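Long-range contact in 3-methyladenine dna-glycosylase (Archaeoglobus fulgidus, PDB 2JHN), which belongs to the AlkA-type DNA glycosylases and pairs a helix-hairpin-helix (HhH-GPD) domain of DNA base excision repair with a TATA-box-binding-protein-like domain: residues L101-M114 and R275-F288. The protein carries 1 engineered substitution. Sequence-based numbering, arbitrary orientation.
Sequences LKNRFYGFGRAGLM and RDILFYLFLYDRFF
The Phe105 ring is covered on both faces. Leu283 CB sits over the centre of one face, 3.7 Å from the ring centroid, a CH-pi contact. Arg104 CG lies over the opposite face. Phe287 CB meets the same ring at its edge. The Arg104 guanidinium stacks on the Phe288 ring, planes 20° apart, in a cation-pi contact. The Arg104 chain bends at chi3 (-68°) to lay the group there. Phe108 turns its edge to the face of Tyr280, a T-shaped pair at 77°, and takes Leu283 CD1 over one of its own faces. Ala111 CB makes a CH-pi contact over one face of Phe279, 3.5 Å from the ring centroid.

Both segments belong to the mainly helical part of the glycosylase. Helix 96-104 and the loop after it, with a type II turn from Phe105 to Phe108, wrap one side of helix 274-287. Leu278, Leu281 and Tyr284 of that helix also touch helix 241-251.

The loop is also held by polar side chains. Tyr280 OH donates to a lone pair of Gly109 O, 2.7 Å away, and accepts from a water that also donates to Phe105 O. Arg110 forms a salt bridge with Asp276 through NE and NH2; Arg110 NH2 is 2.8 Å from Asp276 OD2. Asp276 OD1 takes Arg110 NE from above the carboxylate plane and Ala111 N on its anti lone pair. Arg275 NH1 and NH2 both donate to Gly112 O; NH1 also bonds Ser228 O.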
loop_
_atom_site.group_PDB
_atom_site.type_symbol
_atom_site.label_atom_id
_atom_site.label_comp_id
_atom_site.label_asym_id
_atom_site.label_seq_id
_atom_site.Cartn_x
_atom_site.Cartn_y
_atom_site.Cartn_z
ATOM N N LEU A 101 -7.018 18.328 6.642
ATOM C CA LEU A 101 -6.347 17.010 6.508
ATOM C C LEU A 101 -4.840 17.161 6.330
ATOM O O LEU A 101 -4.059 16.463 6.981
ATOM C CB LEU A 101 -6.893 16.250 5.297
ATOM C CG LEU A 101 -8.138 15.394 5.313
ATOM C CD1 LEU A 101 -8.232 14.721 3.952
ATOM C CD2 LEU A 101 -8.067 14.350 6.429
ATOM N N LYS A 102 -4.429 18.060 5.440
ATOM C CA LYS A 102 -3.018 18.332 5.202
ATOM C C LYS A 102 -2.310 18.742 6.485
ATOM O O LYS A 102 -1.209 18.281 6.749
ATOM C CB LYS A 102 -2.824 19.431 4.161
ATOM C CG LYS A 102 -1.335 19.793 3.916
ATOM C CD LYS A 102 -1.167 20.955 2.919
ATOM C CE LYS A 102 -1.631 22.289 3.489
ATOM N NZ LYS A 102 -0.510 23.071 4.112
ATOM N N ASN A 103 -2.945 19.611 7.277
ATOM C CA ASN A 103 -2.336 20.094 8.512
ATOM C C ASN A 103 -2.301 19.042 9.624
ATOM O O ASN A 103 -1.297 18.943 10.343
ATOM C CB ASN A 103 -3.003 21.400 8.967
ATOM C CG ASN A 103 -2.636 22.594 8.053
ATOM O OD1 ASN A 103 -1.528 22.661 7.509
ATOM N ND2 ASN A 103 -3.565 23.521 7.880
ATOM N N ARG A 104 -3.359 18.237 9.732
ATOM C CA ARG A 104 -3.400 17.151 10.704
ATOM C C ARG A 104 -2.258 16.159 10.460
ATOM O O ARG A 104 -1.644 15.692 11.415
ATOM C CB ARG A 104 -4.759 16.430 10.722
ATOM C CG ARG A 104 -4.837 15.290 11.766
ATOM C CD ARG A 104 -6.262 14.779 12.019
ATOM N NE ARG A 104 -7.099 15.780 12.690
ATOM C CZ ARG A 104 -7.153 15.946 14.011
ATOM N NH1 ARG A 104 -6.414 15.183 14.822
ATOM N NH2 ARG A 104 -7.929 16.900 14.523
ATOM N N PHE A 105 -1.984 15.842 9.184
ATOM C CA PHE A 105 -0.910 14.891 8.853
ATOM C C PHE A 105 0.229 15.578 8.079
ATOM O O PHE A 105 0.770 15.041 7.101
ATOM C CB PHE A 105 -1.488 13.658 8.128
ATOM C CG PHE A 105 -2.598 12.981 8.896
ATOM C CD1 PHE A 105 -2.327 12.262 10.080
ATOM C CD2 PHE A 105 -3.931 13.105 8.481
ATOM C CE1 PHE A 105 -3.366 11.655 10.809
ATOM C CE2 PHE A 105 -4.974 12.498 9.189
ATOM C CZ PHE A 105 -4.709 11.768 10.359
ATOM N N TYR A 106 0.631 16.755 8.550
ATOM C CA TYR A 106 1.565 17.568 7.766
ATOM C C TYR A 106 2.932 16.907 7.603
ATOM O O TYR A 106 3.514 16.446 8.580
ATOM C CB TYR A 106 1.736 19.009 8.307
ATOM C CG TYR A 106 2.628 19.783 7.346
ATOM C CD1 TYR A 106 2.139 20.211 6.098
ATOM C CD2 TYR A 106 3.988 19.998 7.640
ATOM C CE1 TYR A 106 2.966 20.885 5.186
ATOM C CE2 TYR A 106 4.837 20.670 6.720
ATOM C CZ TYR A 106 4.311 21.105 5.506
ATOM O OH TYR A 106 5.128 21.762 4.612
ATOM N N GLY A 107 3.428 16.847 6.366
ATOM C CA GLY A 107 4.729 16.229 6.094
ATOM C C GLY A 107 4.600 14.802 5.599
ATOM O O GLY A 107 5.600 14.177 5.224
ATOM N N PHE A 108 3.372 14.292 5.579
ATOM C CA PHE A 108 3.114 12.984 4.967
ATOM C C PHE A 108 3.420 12.962 3.469
ATOM O O PHE A 108 3.810 11.906 2.949
ATOM C CB PHE A 108 1.704 12.471 5.276
ATOM C CG PHE A 108 1.430 11.067 4.758
ATOM C CD1 PHE A 108 1.774 9.940 5.524
ATOM C CD2 PHE A 108 0.844 10.872 3.501
ATOM C CE1 PHE A 108 1.507 8.626 5.061
ATOM C CE2 PHE A 108 0.606 9.553 3.009
ATOM C CZ PHE A 108 0.920 8.431 3.817
ATOM N N GLY A 109 3.242 14.094 2.777
ATOM C CA GLY A 109 3.631 14.188 1.349
ATOM C C GLY A 109 2.642 13.454 0.441
ATOM O O GLY A 109 1.431 13.337 0.746
ATOM N N ARG A 110 3.165 12.926 -0.654
ATOM C CA ARG A 110 2.363 12.164 -1.612
ATOM C C ARG A 110 2.183 10.725 -1.172
ATOM O O ARG A 110 2.995 10.185 -0.418
ATOM C CB ARG A 110 3.045 12.201 -2.984
ATOM C CG ARG A 110 3.152 13.673 -3.545
ATOM C CD ARG A 110 3.215 13.683 -5.065
ATOM N NE ARG A 110 1.915 13.321 -5.624
ATOM C CZ ARG A 110 1.604 13.400 -6.918
ATOM N NH1 ARG A 110 2.498 13.848 -7.808
ATOM N NH2 ARG A 110 0.394 13.037 -7.330
ATOM N N ALA A 111 1.150 10.080 -1.699
ATOM C CA ALA A 111 0.900 8.671 -1.414
ATOM C C ALA A 111 1.975 7.804 -2.051
ATOM O O ALA A 111 2.421 8.070 -3.181
ATOM C CB ALA A 111 -0.454 8.265 -1.939
ATOM N N GLY A 112 2.404 6.784 -1.311
ATOM C CA GLY A 112 3.210 5.701 -1.905
ATOM C C GLY A 112 2.318 4.609 -2.490
ATOM O O GLY A 112 1.273 4.905 -3.116
ATOM N N LEU A 113 2.731 3.358 -2.278
ATOM C CA LEU A 113 1.932 2.187 -2.636
ATOM C C LEU A 113 1.854 1.297 -1.402
ATOM O O LEU A 113 2.628 1.486 -0.442
ATOM C CB LEU A 113 2.585 1.415 -3.802
ATOM C CG LEU A 113 2.676 2.169 -5.141
ATOM C CD1 LEU A 113 3.593 1.362 -6.079
ATOM C CD2 LEU A 113 1.269 2.321 -5.736
ATOM N N MET A 114 0.918 0.351 -1.407
ATOM C CA MET A 114 0.828 -0.572 -0.273
ATOM C C MET A 114 1.384 -2.000 -0.569
ATOM O O MET A 114 1.144 -2.950 0.216
ATOM C CB MET A 114 -0.597 -0.560 0.295
ATOM C CG MET A 114 -0.974 0.810 0.881
ATOM S SD MET A 114 -2.658 0.932 1.467
ATOM C CE MET A 114 -2.592 -0.205 2.854
ATOM N N ARG A 275 -5.934 10.022 -5.592
ATOM C CA ARG A 275 -5.106 8.903 -5.041
ATOM C C ARG A 275 -4.242 9.310 -3.826
ATOM O O ARG A 275 -4.077 8.538 -2.899
ATOM C CB ARG A 275 -4.229 8.265 -6.139
ATOM C CG ARG A 275 -3.858 6.787 -5.843
ATOM C CD ARG A 275 -2.774 6.294 -6.804
ATOM N NE ARG A 275 -1.479 6.850 -6.430
ATOM C CZ ARG A 275 -0.702 6.342 -5.481
ATOM N NH1 ARG A 275 -1.076 5.248 -4.829
ATOM N NH2 ARG A 275 0.445 6.943 -5.171
ATOM N N ASP A 276 -3.691 10.529 -3.834
ATOM C CA ASP A 276 -2.937 11.033 -2.687
ATOM C C ASP A 276 -3.882 11.317 -1.529
ATOM O O ASP A 276 -3.651 10.921 -0.376
ATOM C CB ASP A 276 -2.227 12.338 -3.096
ATOM C CG ASP A 276 -1.250 12.129 -4.211
ATOM O OD1 ASP A 276 -0.151 11.606 -3.942
ATOM O OD2 ASP A 276 -1.573 12.503 -5.371
ATOM N N ILE A 277 -4.984 11.990 -1.836
ATOM C CA ILE A 277 -5.980 12.286 -0.790
ATOM C C ILE A 277 -6.550 11.009 -0.150
ATOM O O ILE A 277 -6.856 10.969 1.035
ATOM C CB ILE A 277 -7.101 13.219 -1.355
ATOM C CG1 ILE A 277 -6.471 14.570 -1.734
ATOM C CG2 ILE A 277 -8.293 13.349 -0.366
ATOM C CD1 ILE A 277 -7.352 15.423 -2.688
ATOM N N LEU A 278 -6.692 9.951 -0.940
ATOM C CA LEU A 278 -7.140 8.686 -0.414
ATOM C C LEU A 278 -6.295 8.205 0.786
ATOM O O LEU A 278 -6.845 7.715 1.779
ATOM C CB LEU A 278 -7.067 7.639 -1.535
ATOM C CG LEU A 278 -7.363 6.184 -1.157
ATOM C CD1 LEU A 278 -8.794 6.000 -0.686
ATOM C CD2 LEU A 278 -7.036 5.281 -2.324
ATOM N N PHE A 279 -4.971 8.341 0.697
ATOM C CA PHE A 279 -4.089 7.935 1.810
ATOM C C PHE A 279 -4.306 8.810 3.077
ATOM O O PHE A 279 -4.277 8.290 4.205
ATOM C CB PHE A 279 -2.619 7.946 1.385
ATOM C CG PHE A 279 -2.190 6.711 0.598
ATOM C CD1 PHE A 279 -2.914 6.262 -0.504
ATOM C CD2 PHE A 279 -1.025 6.005 0.969
ATOM C CE1 PHE A 279 -2.494 5.123 -1.248
ATOM C CE2 PHE A 279 -0.595 4.878 0.232
ATOM C CZ PHE A 279 -1.338 4.433 -0.874
ATOM N N TYR A 280 -4.518 10.113 2.869
ATOM C CA TYR A 280 -4.921 11.029 3.974
ATOM C C TYR A 280 -6.264 10.611 4.595
ATOM O O TYR A 280 -6.420 10.700 5.808
ATOM C CB TYR A 280 -4.979 12.496 3.499
ATOM C CG TYR A 280 -3.590 13.114 3.297
ATOM C CD1 TYR A 280 -2.877 12.876 2.125
ATOM C CD2 TYR A 280 -2.997 13.924 4.294
ATOM C CE1 TYR A 280 -1.580 13.410 1.923
ATOM C CE2 TYR A 280 -1.710 14.501 4.093
ATOM C CZ TYR A 280 -1.010 14.226 2.908
ATOM O OH TYR A 280 0.237 14.741 2.704
ATOM N N LEU A 281 -7.214 10.151 3.769
ATOM C CA LEU A 281 -8.519 9.668 4.262
ATOM C C LEU A 281 -8.354 8.365 5.079
ATOM O O LEU A 281 -9.023 8.191 6.099
ATOM C CB LEU A 281 -9.523 9.477 3.114
ATOM C CG LEU A 281 -9.940 10.737 2.351
ATOM C CD1 LEU A 281 -10.820 10.384 1.160
ATOM C CD2 LEU A 281 -10.670 11.766 3.263
ATOM N N PHE A 282 -7.457 7.472 4.656
ATOM C CA PHE A 282 -7.172 6.269 5.459
ATOM C C PHE A 282 -6.618 6.674 6.835
ATOM O O PHE A 282 -7.030 6.132 7.859
ATOM C CB PHE A 282 -6.143 5.343 4.794
ATOM C CG PHE A 282 -6.650 4.607 3.560
ATOM C CD1 PHE A 282 -7.982 4.172 3.449
ATOM C CD2 PHE A 282 -5.762 4.328 2.531
ATOM C CE1 PHE A 282 -8.413 3.462 2.268
ATOM C CE2 PHE A 282 -6.162 3.629 1.380
ATOM C CZ PHE A 282 -7.500 3.206 1.257
ATOM N N LEU A 283 -5.667 7.603 6.856
ATOM C CA LEU A 283 -5.105 8.056 8.136
ATOM C C LEU A 283 -6.202 8.667 9.029
ATOM O O LEU A 283 -6.248 8.406 10.217
ATOM C CB LEU A 283 -3.997 9.082 7.908
ATOM C CG LEU A 283 -2.702 8.578 7.276
ATOM C CD1 LEU A 283 -1.872 9.758 6.802
ATOM C CD2 LEU A 283 -1.959 7.711 8.281
ATOM N N TYR A 284 -7.051 9.495 8.427
ATOM C CA TYR A 284 -8.157 10.196 9.101
ATOM C C TYR A 284 -9.136 9.196 9.693
ATOM O O TYR A 284 -9.532 9.298 10.863
ATOM C CB TYR A 284 -8.866 11.099 8.089
ATOM C CG TYR A 284 -9.821 12.084 8.702
ATOM C CD1 TYR A 284 -9.349 13.169 9.432
ATOM C CD2 TYR A 284 -11.184 11.943 8.544
ATOM C CE1 TYR A 284 -10.218 14.078 9.987
ATOM C CE2 TYR A 284 -12.068 12.857 9.094
ATOM C CZ TYR A 284 -11.573 13.919 9.814
ATOM O OH TYR A 284 -12.438 14.821 10.381
ATOM N N ASP A 285 -9.512 8.209 8.889
ATOM C CA ASP A 285 -10.397 7.146 9.359
ATOM C C ASP A 285 -9.782 6.317 10.493
ATOM O O ASP A 285 -10.488 5.934 11.438
ATOM C CB ASP A 285 -10.804 6.227 8.207
ATOM C CG ASP A 285 -11.851 5.179 8.637
ATOM O OD1 ASP A 285 -12.943 5.568 9.161
ATOM O OD2 ASP A 285 -11.565 3.976 8.448
ATOM N N ARG A 286 -8.485 6.036 10.401
ATOM C CA ARG A 286 -7.798 5.231 11.416
ATOM C C ARG A 286 -7.537 6.045 12.691
ATOM O O ARG A 286 -7.656 5.499 13.799
ATOM C CB ARG A 286 -6.451 4.725 10.903
ATOM C CG ARG A 286 -6.500 3.614 9.857
ATOM C CD ARG A 286 -5.068 3.291 9.419
ATOM N NE ARG A 286 -4.947 2.552 8.153
ATOM C CZ ARG A 286 -3.825 2.550 7.442
ATOM N NH1 ARG A 286 -2.783 3.254 7.888
ATOM N NH2 ARG A 286 -3.742 1.858 6.306
ATOM N N PHE A 287 -7.185 7.325 12.520
ATOM C CA PHE A 287 -6.608 8.156 13.605
ATOM C C PHE A 287 -7.467 9.307 14.134
ATOM O O PHE A 287 -7.091 9.983 15.106
ATOM C CB PHE A 287 -5.243 8.714 13.198
ATOM C CG PHE A 287 -4.181 7.669 13.077
ATOM C CD1 PHE A 287 -3.978 6.744 14.100
ATOM C CD2 PHE A 287 -3.380 7.608 11.949
ATOM C CE1 PHE A 287 -2.989 5.768 14.001
ATOM C CE2 PHE A 287 -2.385 6.635 11.832
ATOM C CZ PHE A 287 -2.188 5.715 12.859
ATOM N N PHE A 288 -8.604 9.538 13.501
ATOM C CA PHE A 288 -9.519 10.575 13.959
ATOM C C PHE A 288 -10.961 10.127 13.670
ATOM O O PHE A 288 -11.745 10.863 13.042
ATOM C CB PHE A 288 -9.160 11.929 13.310
ATOM C CG PHE A 288 -9.718 13.138 14.044
ATOM C CD1 PHE A 288 -9.262 13.470 15.324
ATOM C CD2 PHE A 288 -10.683 13.950 13.444
ATOM C CE1 PHE A 288 -9.771 14.589 16.008
ATOM C CE2 PHE A 288 -11.202 15.068 14.115
ATOM C CZ PHE A 288 -10.743 15.385 15.402
HETATM O O HOH W 1 0.640 16.928 4.597
#